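Local coordinates for fucolectin-related protein (Streptococcus pneumoniae, PDB 2J22) that probably binds fucose-containing glycans such as blood group antigens, as a calcium-containing carbohydrate-binding module of a pneumococcal virulence factor, at residues L12-L17 with E141-T146. Sequence-based numbering, arbitrary orientation.
Sequences LSNIAL and EVEVYT. With CA (calcium ion), chain B.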
ATOM      1  N   LEU A  12      -4.816  17.223   8.549  1.00 38.92           N
ATOM      2  CA  LEU A  12      -4.290  15.892   8.125  1.00 38.49           C
ATOM      3  C   LEU A  12      -2.916  16.050   7.537  1.00 37.70           C
ATOM      4  O   LEU A  12      -2.715  16.919   6.680  1.00 37.96           O
ATOM      5  CB  LEU A  12      -5.197  15.233   7.086  1.00 38.08           C
ATOM      6  CG  LEU A  12      -6.556  14.797   7.614  1.00 40.70           C
ATOM      7  CD1 LEU A  12      -7.418  14.243   6.514  1.00 41.87           C
ATOM      8  CD2 LEU A  12      -6.417  13.794   8.797  1.00 42.60           C
ATOM      9  N   SER A  13      -1.971  15.218   7.979  1.00 36.04           N
ATOM     10  CA  SER A  13      -0.689  15.147   7.286  1.00 34.37           C
ATOM     11  C   SER A  13      -0.388  13.692   6.812  1.00 32.94           C
ATOM     12  O   SER A  13      -0.833  12.714   7.452  1.00 30.16           O
ATOM     13  CB  SER A  13       0.414  15.774   8.144  1.00 34.99           C
ATOM     14  OG  SER A  13       1.472  14.877   8.418  1.00 39.70           O
ATOM     15  N   ASN A  14       0.314  13.564   5.673  1.00 30.39           N
ATOM     16  CA  ASN A  14       0.648  12.224   5.129  1.00 28.14           C
ATOM     17  C   ASN A  14       1.918  11.740   5.757  1.00 27.78           C
ATOM     18  O   ASN A  14       3.037  12.034   5.296  1.00 28.17           O
ATOM     19  CB  ASN A  14       0.769  12.266   3.615  1.00 27.32           C
ATOM     20  CG  ASN A  14       1.004  10.919   3.026  1.00 24.29           C
ATOM     21  OD1 ASN A  14       0.901   9.905   3.718  1.00 26.74           O
ATOM     22  ND2 ASN A  14       1.407  10.895   1.771  1.00 22.94           N
ATOM     23  N   ILE A  15       1.792  11.032   6.864  1.00 27.71           N
ATOM     24  CA  ILE A  15       3.032  10.566   7.492  1.00 28.04           C
ATOM     25  C   ILE A  15       3.658   9.358   6.824  1.00 28.13           C
ATOM     26  O   ILE A  15       4.752   8.957   7.224  1.00 29.27           O
ATOM     27  CB  ILE A  15       2.815  10.256   8.980  1.00 29.23           C
ATOM     28  CG1 ILE A  15       1.743   9.172   9.114  1.00 28.93           C
ATOM     29  CG2 ILE A  15       2.514  11.549   9.729  1.00 29.32           C
ATOM     30  CD1 ILE A  15       1.905   8.363  10.458  1.00 31.68           C
ATOM     31  N   ALA A  16       3.031   8.781   5.799  1.00 26.04           N
ATOM     32  CA  ALA A  16       3.720   7.705   5.033  1.00 26.84           C
ATOM     33  C   ALA A  16       5.062   8.129   4.430  1.00 27.05           C
ATOM     34  O   ALA A  16       5.987   7.298   4.274  1.00 27.33           O
ATOM     35  CB  ALA A  16       2.795   7.158   3.909  1.00 25.72           C
ATOM     36  N   LEU A  17       5.137   9.389   3.992  1.00 27.52           N
ATOM     37  CA  LEU A  17       6.283   9.873   3.218  1.00 29.68           C
ATOM     38  C   LEU A  17       7.639   9.480   3.814  1.00 30.85           C
ATOM     39  O   LEU A  17       7.973   9.847   4.960  1.00 31.28           O
ATOM     40  CB  LEU A  17       6.215  11.388   3.014  1.00 28.83           C
ATOM     41  CG  LEU A  17       4.953  11.808   2.249  1.00 29.55           C
ATOM     42  CD1 LEU A  17       4.662  13.317   2.380  1.00 29.57           C
ATOM     43  CD2 LEU A  17       5.142  11.394   0.794  1.00 23.43           C
ATOM     44  N   GLU A 141       1.141   4.817  -5.135  1.00 19.83           N
ATOM     45  CA  GLU A 141       1.259   5.522  -3.894  1.00 21.20           C
ATOM     46  C   GLU A 141       0.300   4.952  -2.820  1.00 20.46           C
ATOM     47  O   GLU A 141      -0.876   4.553  -3.073  1.00 21.77           O
ATOM     48  CB  GLU A 141       1.086   7.064  -4.107  1.00 20.05           C
ATOM     49  CG  GLU A 141       1.514   7.923  -2.932  1.00 20.13           C
ATOM     50  CD  GLU A 141       3.016   8.188  -2.910  1.00 24.47           C
ATOM     51  OE1 GLU A 141       3.740   7.646  -3.744  1.00 23.68           O
ATOM     52  OE2 GLU A 141       3.437   8.964  -2.037  1.00 26.82           O
ATOM     53  N   VAL A 142       0.813   4.910  -1.612  1.00 21.30           N
ATOM     54  CA  VAL A 142      -0.012   4.555  -0.428  1.00 19.99           C
ATOM     55  C   VAL A 142       0.167   5.738   0.531  1.00 21.66           C
ATOM     56  O   VAL A 142       1.245   6.027   0.956  1.00 18.04           O
ATOM     57  CB  VAL A 142       0.473   3.211   0.267  1.00 21.29           C
ATOM     58  CG1 VAL A 142      -0.277   2.926   1.599  1.00 20.01           C
ATOM     59  CG2 VAL A 142       0.409   1.992  -0.690  1.00 18.60           C
ATOM     60  N   GLU A 143      -0.876   6.464   0.818  1.00 21.71           N
ATOM     61  CA  GLU A 143      -0.805   7.599   1.731  1.00 23.49           C
ATOM     62  C   GLU A 143      -1.523   7.280   3.054  1.00 23.59           C
ATOM     63  O   GLU A 143      -2.637   6.737   3.065  1.00 23.61           O
ATOM     64  CB  GLU A 143      -1.431   8.815   1.039  1.00 23.66           C
ATOM     65  CG  GLU A 143      -0.737   9.160  -0.298  1.00 24.35           C
ATOM     66  CD  GLU A 143      -1.362  10.361  -0.982  1.00 27.40           C
ATOM     67  OE1 GLU A 143      -2.515  10.644  -0.669  1.00 27.83           O
ATOM     68  OE2 GLU A 143      -0.671  11.031  -1.783  1.00 27.94           O
ATOM     69  N   VAL A 144      -0.872   7.636   4.153  1.00 24.18           N
ATOM     70  CA  VAL A 144      -1.387   7.376   5.511  1.00 24.57           C
ATOM     71  C   VAL A 144      -1.449   8.715   6.296  1.00 26.36           C
ATOM     72  O   VAL A 144      -0.423   9.296   6.660  1.00 25.82           O
ATOM     73  CB  VAL A 144      -0.549   6.357   6.297  1.00 24.63           C
ATOM     74  CG1 VAL A 144      -1.162   6.070   7.705  1.00 23.24           C
ATOM     75  CG2 VAL A 144      -0.332   5.020   5.491  1.00 23.39           C
ATOM     76  N   TYR A 145      -2.669   9.168   6.536  1.00 26.94           N
ATOM     77  CA  TYR A 145      -2.997  10.464   7.139  1.00 28.06           C
ATOM     78  C   TYR A 145      -3.284  10.376   8.662  1.00 29.97           C
ATOM     79  O   TYR A 145      -4.072   9.526   9.111  1.00 27.90           O
ATOM     80  CB  TYR A 145      -4.235  11.007   6.437  1.00 26.69           C
ATOM     81  CG  TYR A 145      -3.898  11.407   5.020  1.00 29.27           C
ATOM     82  CD1 TYR A 145      -3.334  12.654   4.763  1.00 27.22           C
ATOM     83  CD2 TYR A 145      -4.097  10.524   3.943  1.00 28.24           C
ATOM     84  CE1 TYR A 145      -2.980  13.045   3.458  1.00 26.24           C
ATOM     85  CE2 TYR A 145      -3.774  10.919   2.617  1.00 25.51           C
ATOM     86  CZ  TYR A 145      -3.203  12.163   2.405  1.00 26.98           C
ATOM     87  OH  TYR A 145      -2.801  12.574   1.146  1.00 28.41           O
ATOM     88  N   THR A 146      -2.627  11.238   9.429  1.00 31.48           N
ATOM     89  CA  THR A 146      -2.983  11.422  10.842  1.00 35.09           C
ATOM     90  C   THR A 146      -3.268  12.908  11.027  1.00 35.64           C
ATOM     91  O   THR A 146      -2.957  13.720  10.149  1.00 36.46           O
ATOM     92  CB  THR A 146      -1.824  10.988  11.817  1.00 35.63           C
ATOM     93  OG1 THR A 146      -0.726  11.907  11.682  1.00 38.64           O
ATOM     94  CG2 THR A 146      -1.251   9.621  11.443  1.00 37.81           C
TER
HETATM   95 CA    CA B1150       4.793   7.009  -6.009  1.00 22.38          CA
HETATM   96  O   HOH W   1       2.871   8.481   0.525  1.00 18.63           O
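A short antiparallel bridge joins strand 13-14, near the N-terminus, to the end of strand 139-146. S13 and T146 form a hydrogen-bonded pair: S13 N donates to T146 O at 2.8 Å, and T146 N returns a bond to S13 O. N14 and Y145 follow as a non-hydrogen-bonded pair. The chain then leaves the strand, and the N14 side chain takes over the pairing. With CG anti to the backbone N (chi1 -176°), the amide reaches across to V144, and V144 N donates to N14 OD1 at 2.9 Å. A16 N binds the same oxygen from the opposite face of the amide plane, closing an Asx turn. Neither donor lies in that plane. I15 N adds a weak bond to V144 O.

In this all-beta fold of the galactose-binding type, strand 139-146 pairs with strand 67-77 along one edge and with strand 13-14 along the other. N14 CB packs 3.8 Å from Y145 CE1, and L12 CB lies against CD1 of the same ring. Y145 OH donates to E143 OE1 at 2.7 Å, from above the carboxylate plane. This bond ties the ring to E143, whose CG lies 3.4 Å from N14 ND2. On the face of S13 and T146, I15 CD1 meets T146 CG2 at 3.5 Å, the two side chains crossing at about a right angle. A16 CB sits over V142 O and near V144 CG2.

A water links the turn to the calcium site. It accepts from N14 ND2 and donates to E141 OE2 and V142 O. E141 OE2 also accepts from G38 N, while OE1 binds the calcium ion at 2.6 Å. L34, D37, N39, S48 and A140 complete the metal site.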